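PDB 7OTJ: ATP-dependent DNA helicase PIF1, which couples ATP hydrolysis to 5'-3' unwinding of DNA, probably including G-quadruplexes, and is probably required for nuclear and mitochondrial genome stability. Local coordinates for residues P233-N247 and L446-L460. Residues are numbered along the deposited sequence; the frame is centred on the assembly and turned at random.
With K (potassium ion), chain I; ALF (tetrafluoroaluminate ion), chain F; nucleotides of chain C.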
loop_
_atom_site.group_PDB
_atom_site.type_symbol
_atom_site.label_atom_id
_atom_site.label_comp_id
_atom_site.label_asym_id
_atom_site.label_seq_id
_atom_site.Cartn_x
_atom_site.Cartn_y
_atom_site.Cartn_z
ATOM N N PRO A 233 -7.484 -17.859 5.255
ATOM C CA PRO A 233 -6.729 -16.884 6.052
ATOM C C PRO A 233 -5.545 -16.319 5.274
ATOM O O PRO A 233 -4.855 -17.035 4.544
ATOM C CB PRO A 233 -6.260 -17.704 7.263
ATOM C CG PRO A 233 -6.187 -19.106 6.757
ATOM C CD PRO A 233 -7.258 -19.246 5.701
ATOM N N SER A 234 -5.327 -15.013 5.425
ATOM C CA SER A 234 -4.195 -14.366 4.778
ATOM C C SER A 234 -2.895 -14.761 5.466
ATOM O O SER A 234 -2.847 -14.975 6.680
ATOM C CB SER A 234 -4.343 -12.843 4.813
ATOM O OG SER A 234 -5.583 -12.422 4.278
ATOM N N GLU A 235 -1.835 -14.883 4.674
ATOM C CA GLU A 235 -0.520 -15.251 5.182
ATOM C C GLU A 235 0.435 -14.071 5.022
ATOM O O GLU A 235 0.629 -13.571 3.907
ATOM C CB GLU A 235 0.005 -16.491 4.453
ATOM C CG GLU A 235 -0.929 -17.704 4.533
ATOM C CD GLU A 235 -0.291 -18.991 4.022
ATOM O OE1 GLU A 235 -1.034 -19.914 3.620
ATOM O OE2 GLU A 235 0.954 -19.081 4.022
ATOM N N LEU A 236 1.051 -13.649 6.125
ATOM C CA LEU A 236 2.010 -12.551 6.120
ATOM C C LEU A 236 3.413 -13.093 6.347
ATOM O O LEU A 236 3.631 -13.895 7.258
ATOM C CB LEU A 236 1.676 -11.522 7.204
ATOM C CG LEU A 236 0.324 -10.820 7.109
ATOM C CD1 LEU A 236 0.218 -9.737 8.168
ATOM C CD2 LEU A 236 0.130 -10.244 5.719
ATOM N N TYR A 237 4.366 -12.620 5.545
ATOM C CA TYR A 237 5.766 -13.001 5.678
ATOM C C TYR A 237 6.641 -11.766 5.524
ATOM O O TYR A 237 6.208 -10.730 5.015
ATOM C CB TYR A 237 6.178 -14.045 4.642
ATOM C CG TYR A 237 5.373 -15.319 4.696
ATOM C CD1 TYR A 237 4.201 -15.445 3.971
ATOM C CD2 TYR A 237 5.784 -16.396 5.475
ATOM C CE1 TYR A 237 3.459 -16.602 4.018
ATOM C CE2 TYR A 237 5.047 -17.556 5.524
ATOM C CZ TYR A 237 3.884 -17.654 4.793
ATOM O OH TYR A 237 3.136 -18.808 4.839
ATOM N N ALA A 238 7.888 -11.890 5.972
ATOM C CA ALA A 238 8.809 -10.764 5.893
ATOM C C ALA A 238 9.387 -10.601 4.493
ATOM O O ALA A 238 9.626 -9.474 4.048
ATOM C CB ALA A 238 9.936 -10.933 6.911
ATOM N N THR A 239 9.630 -11.703 3.791
ATOM C CA THR A 239 10.326 -11.665 2.514
ATOM C C THR A 239 9.412 -12.115 1.383
ATOM O O THR A 239 8.388 -12.777 1.587
ATOM C CB THR A 239 11.567 -12.563 2.545
ATOM O OG1 THR A 239 11.150 -13.933 2.645
ATOM C CG2 THR A 239 12.445 -12.214 3.734
ATOM N N ARG A 240 9.864 -11.838 0.162
ATOM C CA ARG A 240 9.065 -12.179 -1.005
ATOM C C ARG A 240 9.207 -13.648 -1.358
ATOM O O ARG A 240 8.230 -14.276 -1.778
ATOM C CB ARG A 240 9.464 -11.299 -2.187
ATOM C CG ARG A 240 8.743 -9.965 -2.179
ATOM C CD ARG A 240 9.177 -9.072 -3.323
ATOM N NE ARG A 240 10.580 -8.694 -3.212
ATOM C CZ ARG A 240 11.215 -7.925 -4.084
ATOM N NH1 ARG A 240 10.588 -7.396 -5.122
ATOM N NH2 ARG A 240 12.511 -7.686 -3.915
ATOM N N TYR A 241 10.423 -14.193 -1.235
ATOM C CA TYR A 241 10.634 -15.633 -1.351
ATOM C C TYR A 241 9.553 -16.429 -0.628
ATOM O O TYR A 241 8.903 -17.294 -1.221
ATOM C CB TYR A 241 12.023 -15.998 -0.820
ATOM C CG TYR A 241 12.420 -17.439 -1.072
ATOM C CD1 TYR A 241 12.826 -17.861 -2.334
ATOM C CD2 TYR A 241 12.401 -18.375 -0.046
ATOM C CE1 TYR A 241 13.198 -19.182 -2.566
ATOM C CE2 TYR A 241 12.768 -19.694 -0.268
ATOM C CZ TYR A 241 13.166 -20.092 -1.528
ATOM O OH TYR A 241 13.530 -21.403 -1.746
ATOM N N GLU A 242 9.332 -16.127 0.656
ATOM C CA GLU A 242 8.266 -16.789 1.408
ATOM C C GLU A 242 6.911 -16.550 0.758
ATOM O O GLU A 242 6.121 -17.485 0.579
ATOM C CB GLU A 242 8.247 -16.298 2.854
ATOM C CG GLU A 242 9.490 -16.599 3.655
ATOM C CD GLU A 242 9.610 -15.708 4.875
ATOM O OE1 GLU A 242 9.669 -14.469 4.705
ATOM O OE2 GLU A 242 9.634 -16.239 6.002
ATOM N N VAL A 243 6.627 -15.296 0.394
ATOM C CA VAL A 243 5.330 -14.966 -0.186
ATOM C C VAL A 243 5.119 -15.748 -1.473
ATOM O O VAL A 243 4.060 -16.350 -1.685
ATOM C CB VAL A 243 5.216 -13.444 -0.415
ATOM C CG1 VAL A 243 3.982 -13.121 -1.235
ATOM C CG2 VAL A 243 5.163 -12.716 0.909
ATOM N N ASP A 244 6.145 -15.799 -2.325
ATOM C CA ASP A 244 6.036 -16.547 -3.572
ATOM C C ASP A 244 5.956 -18.044 -3.311
ATOM O O ASP A 244 5.220 -18.759 -3.999
ATOM C CB ASP A 244 7.217 -16.216 -4.483
ATOM C CG ASP A 244 7.121 -14.825 -5.063
ATOM O OD1 ASP A 244 6.050 -14.205 -4.905
ATOM O OD2 ASP A 244 8.104 -14.351 -5.672
ATOM N N MET A 245 6.711 -18.539 -2.331
ATOM C CA MET A 245 6.643 -19.958 -2.000
ATOM C C MET A 245 5.297 -20.314 -1.377
ATOM O O MET A 245 4.698 -21.337 -1.729
ATOM C CB MET A 245 7.795 -20.335 -1.071
ATOM C CG MET A 245 9.142 -20.396 -1.773
ATOM S SD MET A 245 9.153 -21.582 -3.130
ATOM C CE MET A 245 8.792 -23.100 -2.246
ATOM N N ALA A 246 4.815 -19.489 -0.442
ATOM C CA ALA A 246 3.503 -19.728 0.155
ATOM C C ALA A 246 2.400 -19.731 -0.898
ATOM O O ALA A 246 1.488 -20.564 -0.848
ATOM C CB ALA A 246 3.217 -18.684 1.233
ATOM N N ASN A 247 2.457 -18.806 -1.861
ATOM C CA ASN A 247 1.499 -18.855 -2.960
ATOM C C ASN A 247 1.667 -20.130 -3.773
ATOM O O ASN A 247 0.678 -20.736 -4.199
ATOM C CB ASN A 247 1.652 -17.630 -3.862
ATOM C CG ASN A 247 1.252 -16.338 -3.177
ATOM O OD1 ASN A 247 0.275 -16.288 -2.433
ATOM N ND2 ASN A 247 2.015 -15.281 -3.425
ATOM N N LEU A 446 -1.646 -14.215 -7.708
ATOM C CA LEU A 446 -2.109 -15.150 -6.686
ATOM C C LEU A 446 -2.015 -14.464 -5.332
ATOM O O LEU A 446 -0.911 -14.149 -4.874
ATOM C CB LEU A 446 -1.282 -16.439 -6.682
ATOM C CG LEU A 446 -1.388 -17.404 -7.863
ATOM C CD1 LEU A 446 -0.347 -18.508 -7.739
ATOM C CD2 LEU A 446 -2.782 -17.993 -7.947
ATOM N N ALA A 447 -3.161 -14.189 -4.697
ATOM C CA ALA A 447 -3.107 -13.292 -3.552
ATOM C C ALA A 447 -2.673 -14.016 -2.281
ATOM O O ALA A 447 -1.592 -13.751 -1.764
ATOM C CB ALA A 447 -4.472 -12.628 -3.353
ATOM N N TRP A 448 -3.456 -14.994 -1.821
ATOM C CA TRP A 448 -3.072 -15.919 -0.754
ATOM C C TRP A 448 -2.146 -15.324 0.310
ATOM O O TRP A 448 -2.538 -15.137 1.466
ATOM C CB TRP A 448 -2.440 -17.169 -1.360
ATOM C CG TRP A 448 -3.397 -18.313 -1.527
ATOM C CD1 TRP A 448 -4.371 -18.696 -0.656
ATOM C CD2 TRP A 448 -3.477 -19.211 -2.640
ATOM N NE1 TRP A 448 -5.050 -19.785 -1.151
ATOM C CE2 TRP A 448 -4.520 -20.119 -2.369
ATOM C CE3 TRP A 448 -2.765 -19.338 -3.836
ATOM C CZ2 TRP A 448 -4.870 -21.138 -3.251
ATOM C CZ3 TRP A 448 -3.114 -20.353 -4.711
ATOM C CH2 TRP A 448 -4.155 -21.238 -4.414
ATOM N N SER A 449 -0.914 -15.007 -0.085
ATOM C CA SER A 449 0.132 -14.516 0.804
ATOM C C SER A 449 0.481 -13.062 0.477
ATOM O O SER A 449 0.176 -12.543 -0.597
ATOM C CB SER A 449 1.376 -15.408 0.694
ATOM O OG SER A 449 2.419 -14.950 1.531
ATOM N N LEU A 450 1.181 -12.405 1.395
ATOM C CA LEU A 450 1.433 -10.981 1.223
ATOM C C LEU A 450 2.579 -10.568 2.129
ATOM O O LEU A 450 2.715 -11.091 3.238
ATOM C CB LEU A 450 0.174 -10.161 1.542
ATOM C CG LEU A 450 0.232 -8.645 1.370
ATOM C CD1 LEU A 450 0.324 -8.274 -0.105
ATOM C CD2 LEU A 450 -0.981 -7.998 2.022
ATOM N N SER A 451 3.415 -9.651 1.645
ATOM C CA SER A 451 4.519 -9.171 2.461
ATOM C C SER A 451 3.991 -8.299 3.595
ATOM O O SER A 451 2.978 -7.604 3.455
ATOM C CB SER A 451 5.526 -8.389 1.614
ATOM O OG SER A 451 4.996 -7.155 1.155
ATOM N N ILE A 452 4.679 -8.355 4.738
ATOM C CA ILE A 452 4.304 -7.507 5.865
ATOM C C ILE A 452 4.334 -6.043 5.452
ATOM O O ILE A 452 3.487 -5.249 5.880
ATOM C CB ILE A 452 5.215 -7.783 7.074
ATOM C CG1 ILE A 452 4.990 -9.212 7.578
ATOM C CG2 ILE A 452 4.954 -6.775 8.187
ATOM C CD1 ILE A 452 5.950 -9.650 8.647
ATOM N N HIS A 453 5.301 -5.666 4.605
ATOM C CA HIS A 453 5.389 -4.287 4.137
ATOM C C HIS A 453 4.097 -3.857 3.457
ATOM O O HIS A 453 3.508 -2.829 3.814
ATOM C CB HIS A 453 6.575 -4.133 3.182
ATOM C CG HIS A 453 7.851 -3.749 3.862
ATOM N ND1 HIS A 453 8.635 -4.656 4.547
ATOM C CD2 HIS A 453 8.476 -2.554 3.967
ATOM C CE1 HIS A 453 9.690 -4.034 5.042
ATOM N NE2 HIS A 453 9.617 -2.757 4.704
ATOM N N LYS A 454 3.598 -4.674 2.530
ATOM C CA LYS A 454 2.392 -4.324 1.797
ATOM C C LYS A 454 1.131 -4.524 2.626
ATOM O O LYS A 454 0.076 -4.001 2.258
ATOM C CB LYS A 454 2.304 -5.136 0.497
ATOM C CG LYS A 454 3.324 -4.723 -0.575
ATOM C CD LYS A 454 3.224 -5.570 -1.849
ATOM C CE LYS A 454 1.795 -5.621 -2.393
ATOM N NZ LYS A 454 1.619 -6.561 -3.544
ATOM N N SER A 455 1.210 -5.253 3.739
ATOM C CA SER A 455 0.053 -5.339 4.620
ATOM C C SER A 455 -0.158 -4.072 5.431
ATOM O O SER A 455 -1.280 -3.834 5.889
ATOM C CB SER A 455 0.190 -6.517 5.588
ATOM O OG SER A 455 1.203 -6.268 6.551
ATOM N N GLN A 456 0.880 -3.255 5.611
ATOM C CA GLN A 456 0.761 -2.088 6.474
ATOM C C GLN A 456 -0.339 -1.166 5.961
ATOM O O GLN A 456 -0.265 -0.652 4.840
ATOM C CB GLN A 456 2.095 -1.353 6.573
ATOM C CG GLN A 456 2.055 -0.189 7.553
ATOM C CD GLN A 456 3.427 0.380 7.854
ATOM O OE1 GLN A 456 4.379 -0.357 8.097
ATOM N NE2 GLN A 456 3.532 1.700 7.848
ATOM N N GLY A 457 -1.372 -0.988 6.785
ATOM C CA GLY A 457 -2.569 -0.255 6.436
ATOM C C GLY A 457 -3.800 -1.123 6.296
ATOM O O GLY A 457 -4.924 -0.605 6.362
ATOM N N GLN A 458 -3.622 -2.427 6.109
ATOM C CA GLN A 458 -4.749 -3.322 5.908
ATOM C C GLN A 458 -5.292 -3.817 7.244
ATOM O O GLN A 458 -4.582 -3.872 8.253
ATOM C CB GLN A 458 -4.344 -4.509 5.029
ATOM C CG GLN A 458 -3.905 -4.121 3.620
ATOM C CD GLN A 458 -5.010 -3.453 2.822
ATOM O OE1 GLN A 458 -6.175 -3.843 2.905
ATOM N NE2 GLN A 458 -4.648 -2.433 2.044
ATOM N N THR A 459 -6.570 -4.179 7.232
ATOM C CA THR A 459 -7.222 -4.863 8.339
ATOM C C THR A 459 -7.580 -6.268 7.875
ATOM O O THR A 459 -8.190 -6.436 6.812
ATOM C CB THR A 459 -8.474 -4.108 8.790
ATOM O OG1 THR A 459 -8.095 -2.855 9.374
ATOM C CG2 THR A 459 -9.247 -4.917 9.807
ATOM N N LEU A 460 -7.191 -7.273 8.658
ATOM C CA LEU A 460 -7.377 -8.672 8.290
ATOM C C LEU A 460 -8.141 -9.391 9.392
ATOM O O LEU A 460 -7.680 -9.444 10.539
ATOM C CB LEU A 460 -6.027 -9.347 8.045
ATOM C CG LEU A 460 -5.101 -8.618 7.071
ATOM C CD1 LEU A 460 -3.697 -9.180 7.112
ATOM C CD2 LEU A 460 -5.666 -8.711 5.672
HETATM K K K I . 9.048 -14.020 7.712
HETATM AL AL ALF F . -2.695 1.178 10.389
HETATM F F1 ALF F . -2.600 2.358 9.059
HETATM F F2 ALF F . -2.803 -0.015 11.715
HETATM F F3 ALF F . -1.968 2.403 11.465
HETATM F F4 ALF F . -3.496 -0.029 9.344
ATOM P P DT C 2 12.963 -8.888 0.042
ATOM O OP1 DT C 2 12.451 -10.232 0.391
ATOM O OP2 DT C 2 13.664 -8.662 -1.244
ATOM O "O5'" DT C 2 11.738 -7.866 0.149
ATOM C "C5'" DT C 2 10.805 -7.981 1.222
ATOM C "C4'" DT C 2 10.412 -6.615 1.756
ATOM O "O4'" DT C 2 11.517 -6.063 2.496
ATOM C "C3'" DT C 2 10.046 -5.600 0.686
ATOM O "O3'" DT C 2 8.640 -5.560 0.552
ATOM C "C2'" DT C 2 10.594 -4.269 1.213
ATOM C "C1'" DT C 2 11.667 -4.679 2.222
ATOM N N1 DT C 2 13.073 -4.443 1.757
ATOM C C2 DT C 2 13.963 -3.816 2.602
ATOM O O2 DT C 2 13.659 -3.415 3.713
ATOM N N3 DT C 2 15.226 -3.660 2.092
ATOM C C4 DT C 2 15.681 -4.072 0.855
ATOM O O4 DT C 2 16.838 -3.886 0.488
ATOM C C5 DT C 2 14.702 -4.735 0.025
ATOM C C7 DT C 2 15.083 -5.228 -1.341
ATOM C C6 DT C 2 13.461 -4.890 0.511
ATOM P P DT C 3 7.964 -5.482 -0.900
ATOM O OP1 DT C 3 6.594 -6.041 -0.786
ATOM O OP2 DT C 3 8.924 -6.064 -1.869
ATOM O "O5'" DT C 3 7.870 -3.906 -1.189
ATOM C "C5'" DT C 3 7.118 -3.075 -0.314
ATOM C "C4'" DT C 3 7.445 -1.597 -0.506
ATOM O "O4'" DT C 3 8.818 -1.347 -0.142
ATOM C "C3'" DT C 3 7.305 -1.072 -1.920
ATOM O "O3'" DT C 3 5.973 -0.645 -2.139
ATOM C "C2'" DT C 3 8.275 0.112 -1.943
ATOM C "C1'" DT C 3 9.352 -0.305 -0.944
ATOM N N1 DT C 3 10.603 -0.804 -1.572
ATOM C C2 DT C 3 11.633 0.072 -1.810
ATOM O O2 DT C 3 11.569 1.257 -1.549
ATOM N N3 DT C 3 12.748 -0.497 -2.374
ATOM C C4 DT C 3 12.928 -1.834 -2.707
ATOM O O4 DT C 3 13.964 -2.258 -3.214
ATOM C C5 DT C 3 11.805 -2.697 -2.423
ATOM C C7 DT C 3 11.876 -4.164 -2.741
ATOM C C6 DT C 3 10.715 -2.147 -1.872
HETATM O O HOH W 1 -0.496 0.659 9.513
#
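With chi1 at 179°, Ser449 points OG away from its own backbone N and toward the edge of the Tyr237 ring, near its plane. The CB of Tyr237 points away from segment 446-460, but chi1 of -58° brings the end of the ring back beside Ser449. The two residues sit on neighbouring parallel strands, 234-237 and 449-451, in the parallel sheet of the second RecA-like domain of this superfamily 1 helicase. Strand 449-451 is an edge strand of the sheet; strand 463-466 flanks 234-237 on the other side. The ladder runs Glu235 N to Trp448 O, Leu450 N to Glu235 O (2.8 Å), Tyr237 N to Leu450 O, and Ile452 N to Tyr237 O. Ser449 OG adds a weak bond to Glu235 O. Val243 and Ala246 of the following helix pack on this same serine. Val243 touches it with both methyls, and Ala246 CB lies 3.8 Å from Ser449 CB. On the face that carries Leu236 and Leu450 the contacts are mostly apolar. Leu236 CD2 rests on Ser455 CB at 3.7 Å, while Leu236 and Leu460 meet tip to tip through their CD1 atoms.

Both strands lead into helices whose first turns hold single-stranded DNA. Thr239 and Glu242 form a capping box, and Glu242 also binds a potassium ion with both carboxylate oxygens. Arg240 grips the DT2 phosphate of chain C through N and NH2; the NH2 bond to OP2 is nearly straight (166°). His453 lays one ring face over the DT2 sugar. Farther along, Gly457 and Thr459 reach the tetrafluoroaluminate and ADP, respectively, so segment 446-460 touches both the DNA and the nucleotide site. Ser451 OG accepts from Lys454 N as the helix N-cap and donates to DT3 OP1 of chain C at 2.7 Å.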